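Local coordinates for protein exopolyphosphatase (Aquifex aeolicus, PDB 1T6C) that probably hydrolyses phosphoanhydride bonds of polyphosphate and guanosine pentaphosphate, as a Ppx/GppA phosphatase with an actin-like fold, at residues L48-K53 / E60-E65; T218-E223 / Q232-K237. One frame throughout, in Å; residues are numbered along the deposited sequence.

How the interactions relate
The two interactions lie on opposite sides of the chain's centre, with about 34 Å between their centres, and have no helix or strand in common. Interaction 1 is partly buried: a loop that follows the edge strand 35-45 of the first sheet leans on the start of helix 60-79, and beside its apolar touches lies a network of charges internal to the helix. Interaction 2 is fully buried in its touching residues and lies against the second sheet, where small apolar side chains of helix 214-223 meet one valine at the start of a tight turn. In both, carbon contacts bridge the segments, while the polar bonds mainly organise each segment or its surroundings.

Interaction 1: residues L48-K53 / E60-E65; sequences LGTKVK and EDRIEE
Leu48 and Thr50 reach across to Arg62 and Ile63 near the start of helix 60-79, where Leu48 CA and Arg62 CA lie 5.4 Å apart. The evidence is for van der Waals contact alone between the segments. On the apolar side one methyl does the touching: Leu48 CD2 lies over the helix backbone, 3.8 Å from Arg62 O, and approaches Ile63 CG1 to 4.4 Å. Phe102 of helix 99-109 touches both Leu48 and Ile63, extending this patch.

Thr50 meets the aliphatic part of Arg62 instead, the two side chains running obliquely past each other with Thr50 OG1 3.8 Å from Arg62 CD. The hydroxyl sits beside its own backbone N (chi1 -60°) and is hydrogen-bonded to Ser47 O. In the actin-like fold of this family, Leu48 and Thr50 lie in the loop after edge strand 35-45; the chain then runs through the short helix 52-55 and turns back, packing the first turns of helix 60-79 on this loop.

The salt bridges joining Asp61, Arg62 and Glu65 lie within helix 60-79 and do not reach residues 48-53. Bends at chi2 and chi3 fold the Arg62 chain so that NE and NH2 both grip Asp61 OD2, at 3.1 Å and 3.2 Å, side-on and from one face of the carboxylate. That oxygen is met from above its own plane, yet lies within 3° of the guanidinium plane. At the neighbouring edge Arg62 NH1 forms a nearly straight bond to Glu65 OE1, 2.6 Å and 169°, while also bonding Thr46 O. With an alanine in place of Arg62 the methylenes and guanidinium are gone, which is likely to leave Asp61 and Glu65 without their shared positive mate and Thr50 without its packing partner.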
loop_
_atom_site.group_PDB
_atom_site.type_symbol
_atom_site.label_atom_id
_atom_site.label_comp_id
_atom_site.label_asym_id
_atom_site.label_seq_id
_atom_site.Cartn_x
_atom_site.Cartn_y
_atom_site.Cartn_z
ATOM N N LEU A 48 16.687 -0.102 3.028
ATOM C CA LEU A 48 17.395 0.826 2.139
ATOM C C LEU A 48 17.289 2.299 2.560
ATOM O O LEU A 48 18.136 3.107 2.202
ATOM C CB LEU A 48 16.886 0.706 0.690
ATOM C CG LEU A 48 17.640 -0.201 -0.259
ATOM C CD1 LEU A 48 16.888 -0.184 -1.601
ATOM C CD2 LEU A 48 19.106 0.180 -0.502
ATOM N N GLY A 49 16.240 2.655 3.273
ATOM C CA GLY A 49 16.062 4.014 3.749
ATOM C C GLY A 49 16.965 4.391 4.910
ATOM O O GLY A 49 16.917 5.537 5.375
ATOM N N THR A 50 17.784 3.454 5.390
ATOM C CA THR A 50 18.655 3.712 6.533
ATOM C C THR A 50 19.548 4.907 6.267
ATOM O O THR A 50 20.335 4.911 5.317
ATOM C CB THR A 50 19.519 2.484 6.853
ATOM O OG1 THR A 50 18.671 1.374 7.164
ATOM C CG2 THR A 50 20.315 2.702 8.153
ATOM N N LYS A 51 19.405 5.920 7.118
ATOM C CA LYS A 51 20.276 7.093 7.132
ATOM C C LYS A 51 20.187 7.965 5.865
ATOM O O LYS A 51 21.052 8.788 5.612
ATOM C CB LYS A 51 21.726 6.677 7.435
ATOM C CG LYS A 51 21.985 6.447 8.927
ATOM C CD LYS A 51 23.295 5.694 9.179
ATOM C CE LYS A 51 24.522 6.394 8.552
ATOM N NZ LYS A 51 24.688 7.836 8.952
ATOM N N VAL A 52 19.122 7.814 5.087
ATOM C CA VAL A 52 18.990 8.586 3.858
ATOM C C VAL A 52 18.616 10.016 4.227
ATOM O O VAL A 52 19.167 10.960 3.662
ATOM C CB VAL A 52 17.970 7.968 2.883
ATOM C CG1 VAL A 52 17.647 8.936 1.713
ATOM C CG2 VAL A 52 18.501 6.651 2.345
ATOM N N LYS A 53 17.700 10.167 5.184
ATOM C CA LYS A 53 17.301 11.493 5.669
ATOM C C LYS A 53 18.529 12.258 6.148
ATOM O O LYS A 53 18.737 13.393 5.755
ATOM C CB LYS A 53 16.256 11.402 6.796
ATOM C CG LYS A 53 15.309 12.609 6.858
ATOM C CD LYS A 53 15.012 13.074 8.293
ATOM C CE LYS A 53 14.382 14.489 8.333
ATOM N NZ LYS A 53 12.914 14.490 7.996
ATOM N N GLU A 60 26.023 1.733 1.798
ATOM C CA GLU A 60 26.599 0.675 0.984
ATOM C C GLU A 60 26.210 -0.711 1.443
ATOM O O GLU A 60 25.965 -1.564 0.611
ATOM C CB GLU A 60 28.125 0.788 0.936
ATOM C CG GLU A 60 28.625 1.990 0.138
ATOM C CD GLU A 60 28.188 1.974 -1.320
ATOM O OE1 GLU A 60 27.914 0.894 -1.872
ATOM O OE2 GLU A 60 28.138 3.049 -1.926
ATOM N N ASP A 61 26.152 -0.947 2.755
ATOM C CA ASP A 61 25.818 -2.287 3.237
ATOM C C ASP A 61 24.361 -2.659 2.910
ATOM O O ASP A 61 24.064 -3.834 2.668
ATOM C CB ASP A 61 26.134 -2.449 4.726
ATOM C CG ASP A 61 25.265 -1.605 5.609
ATOM O OD1 ASP A 61 25.074 -0.416 5.306
ATOM O OD2 ASP A 61 24.734 -2.039 6.652
ATOM N N ARG A 62 23.477 -1.656 2.878
ATOM C CA ARG A 62 22.065 -1.844 2.525
ATOM C C ARG A 62 21.912 -2.058 1.004
ATOM O O ARG A 62 21.091 -2.864 0.557
ATOM C CB ARG A 62 21.234 -0.637 2.944
ATOM C CG ARG A 62 21.317 -0.231 4.396
ATOM C CD ARG A 62 20.794 -1.270 5.373
ATOM N NE ARG A 62 21.802 -2.289 5.684
ATOM C CZ ARG A 62 21.667 -3.603 5.540
ATOM N NH1 ARG A 62 20.554 -4.135 5.072
ATOM N NH2 ARG A 62 22.659 -4.412 5.880
ATOM N N ILE A 63 22.732 -1.366 0.221
ATOM C CA ILE A 63 22.799 -1.623 -1.222
ATOM C C ILE A 63 23.232 -3.061 -1.472
ATOM O O ILE A 63 22.669 -3.756 -2.294
ATOM C CB ILE A 63 23.783 -0.645 -1.933
ATOM C CG1 ILE A 63 23.138 0.721 -2.092
ATOM C CG2 ILE A 63 24.264 -1.204 -3.269
ATOM C CD1 ILE A 63 24.105 1.813 -2.540
ATOM N N GLU A 64 24.291 -3.508 -0.804
ATOM C CA GLU A 64 24.846 -4.819 -1.123
ATOM C C GLU A 64 23.864 -5.913 -0.748
ATOM O O GLU A 64 23.708 -6.879 -1.490
ATOM C CB GLU A 64 26.155 -5.035 -0.366
ATOM C CG GLU A 64 27.267 -4.122 -0.826
ATOM C CD GLU A 64 27.807 -4.463 -2.201
ATOM O OE1 GLU A 64 27.495 -5.541 -2.769
ATOM O OE2 GLU A 64 28.605 -3.649 -2.699
ATOM N N GLU A 65 23.200 -5.769 0.395
ATOM C CA GLU A 65 22.215 -6.766 0.790
ATOM C C GLU A 65 21.057 -6.770 -0.213
ATOM O O GLU A 65 20.527 -7.829 -0.574
ATOM C CB GLU A 65 21.652 -6.528 2.193
ATOM C CG GLU A 65 20.800 -7.706 2.629
ATOM C CD GLU A 65 20.282 -7.629 4.053
ATOM O OE1 GLU A 65 20.657 -6.698 4.764
ATOM O OE2 GLU A 65 19.491 -8.518 4.451
#

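Interaction 2: residues T218-E223 / Q232-K237; sequences TLAALE and QKVHGK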
loop_
_atom_site.group_PDB
_atom_site.type_symbol
_atom_site.label_atom_id
_atom_site.label_comp_id
_atom_site.label_asym_id
_atom_site.label_seq_id
_atom_site.Cartn_x
_atom_site.Cartn_y
_atom_site.Cartn_z
ATOM N N THR A 218 -6.425 -4.562 8.368
ATOM C CA THR A 218 -6.448 -4.897 9.797
ATOM C C THR A 218 -7.787 -4.565 10.402
ATOM O O THR A 218 -8.338 -5.376 11.137
ATOM C CB THR A 218 -5.341 -4.172 10.533
ATOM O OG1 THR A 218 -4.073 -4.603 10.015
ATOM C CG2 THR A 218 -5.355 -4.535 12.002
ATOM N N LEU A 219 -8.357 -3.410 10.043
ATOM C CA LEU A 219 -9.687 -3.032 10.534
ATOM C C LEU A 219 -10.755 -4.029 10.120
ATOM O O LEU A 219 -11.579 -4.448 10.937
ATOM C CB LEU A 219 -10.057 -1.629 10.046
ATOM C CG LEU A 219 -9.937 -0.406 10.914
ATOM C CD1 LEU A 219 -10.947 0.604 10.430
ATOM C CD2 LEU A 219 -10.126 -0.655 12.396
ATOM N N ALA A 220 -10.709 -4.471 8.860
ATOM C CA ALA A 220 -11.643 -5.463 8.378
ATOM C C ALA A 220 -11.499 -6.770 9.141
ATOM O O ALA A 220 -12.503 -7.367 9.550
ATOM C CB ALA A 220 -11.471 -5.680 6.878
ATOM N N ALA A 221 -10.274 -7.226 9.383
ATOM C CA ALA A 221 -10.055 -8.438 10.169
ATOM C C ALA A 221 -10.601 -8.276 11.582
ATOM O O ALA A 221 -11.183 -9.190 12.132
ATOM C CB ALA A 221 -8.563 -8.787 10.213
ATOM N N LEU A 222 -10.392 -7.121 12.195
ATOM C CA LEU A 222 -10.941 -6.865 13.532
ATOM C C LEU A 222 -12.477 -6.875 13.528
ATOM O O LEU A 222 -13.113 -7.585 14.353
ATOM C CB LEU A 222 -10.392 -5.532 14.076
ATOM C CG LEU A 222 -8.900 -5.470 14.383
ATOM C CD1 LEU A 222 -8.488 -4.052 14.714
ATOM C CD2 LEU A 222 -8.546 -6.393 15.539
ATOM N N GLU A 223 -13.076 -6.147 12.592
ATOM C CA GLU A 223 -14.549 -6.031 12.529
ATOM C C GLU A 223 -15.233 -7.381 12.339
ATOM O O GLU A 223 -16.230 -7.677 13.001
ATOM C CB GLU A 223 -14.964 -5.061 11.437
ATOM C CG GLU A 223 -16.464 -4.935 11.270
ATOM C CD GLU A 223 -17.176 -4.407 12.492
ATOM O OE1 GLU A 223 -16.549 -3.734 13.347
ATOM O OE2 GLU A 223 -18.380 -4.674 12.614
ATOM N N GLN A 232 -8.890 -14.265 1.902
ATOM C CA GLN A 232 -10.192 -14.686 1.385
ATOM C C GLN A 232 -11.364 -14.199 2.230
ATOM O O GLN A 232 -12.484 -14.027 1.717
ATOM C CB GLN A 232 -10.226 -16.198 1.210
ATOM C CG GLN A 232 -9.465 -16.644 -0.014
ATOM C CD GLN A 232 -9.408 -18.177 -0.178
ATOM O OE1 GLN A 232 -10.353 -18.903 0.186
ATOM N NE2 GLN A 232 -8.304 -18.658 -0.736
ATOM N N LYS A 233 -11.133 -13.986 3.523
ATOM C CA LYS A 233 -12.181 -13.569 4.448
ATOM C C LYS A 233 -12.284 -12.056 4.563
ATOM O O LYS A 233 -13.232 -11.551 5.166
ATOM C CB LYS A 233 -11.941 -14.175 5.839
ATOM C CG LYS A 233 -11.966 -15.716 5.869
ATOM C CD LYS A 233 -11.830 -16.192 7.299
ATOM C CE LYS A 233 -11.850 -17.689 7.451
ATOM N NZ LYS A 233 -10.501 -18.280 7.268
ATOM N N VAL A 234 -11.275 -11.333 4.083
ATOM C CA VAL A 234 -11.207 -9.895 4.237
ATOM C C VAL A 234 -11.452 -9.167 2.925
ATOM O O VAL A 234 -12.125 -8.146 2.894
ATOM C CB VAL A 234 -9.831 -9.486 4.843
ATOM C CG1 VAL A 234 -9.546 -7.996 4.725
ATOM C CG2 VAL A 234 -9.779 -9.918 6.313
ATOM N N HIS A 235 -10.905 -9.680 1.841
ATOM C CA HIS A 235 -11.066 -9.031 0.543
ATOM C C HIS A 235 -12.534 -8.963 0.144
ATOM O O HIS A 235 -13.217 -9.970 0.129
ATOM C CB HIS A 235 -10.310 -9.830 -0.489
ATOM C CG HIS A 235 -10.206 -9.141 -1.812
ATOM N ND1 HIS A 235 -10.958 -9.500 -2.908
ATOM C CD2 HIS A 235 -9.434 -8.108 -2.200
ATOM C CE1 HIS A 235 -10.645 -8.703 -3.915
ATOM N NE2 HIS A 235 -9.719 -7.859 -3.518
ATOM N N GLY A 236 -13.000 -7.767 -0.183
ATOM C CA GLY A 236 -14.374 -7.549 -0.566
ATOM C C GLY A 236 -15.321 -7.258 0.587
ATOM O O GLY A 236 -16.470 -6.954 0.346
ATOM N N LYS A 237 -14.851 -7.298 1.830
ATOM C CA LYS A 237 -15.687 -6.928 2.966
ATOM C C LYS A 237 -16.021 -5.434 2.910
ATOM O O LYS A 237 -15.210 -4.610 2.479
ATOM C CB LYS A 237 -14.979 -7.240 4.287
ATOM C CG LYS A 237 -14.914 -8.701 4.658
ATOM C CD LYS A 237 -16.325 -9.305 4.824
ATOM C CE LYS A 237 -16.313 -10.591 5.639
ATOM N NZ LYS A 237 -15.981 -11.731 4.746
#
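The carbonyl O of Lys233, next to the Val234 that packs on Ala220 and Ala221, accepts a bond from Lys237 NZ at 2.8 Å. The ammonium group stands above the carbonyl plane, 40° out of it, and ties the end of the Lys237 chain back over the turn. Lys237 N also bonds Val234 O, 3.0 Å away, closing a type II turn in which Gly236 takes a positive phi (88°), where a side chain would collide with the carbonyl before it.

Across the contact the work is done by the two methyls of Val234. CG1, set anti to the backbone N (chi1 166°), meets Ala220 CB at 3.7 Å; CG2 instead lies against the backbone of the next residue, 4.1 Å from Ala221 N, and 4.2 Å from Ala221 CB. The valine thus straddles two consecutive alanines. Val295 touches both Ala220 and Val234 from strand 292-296, and its backbone bonds Gly236 and Lys237. The turn leads directly into edge strand 238-240, which runs antiparallel to 292-296, and helix 214-223 packs against strand 292-296 through Ala220 and Val295, in the six-stranded mixed sheet region of the actin-like fold.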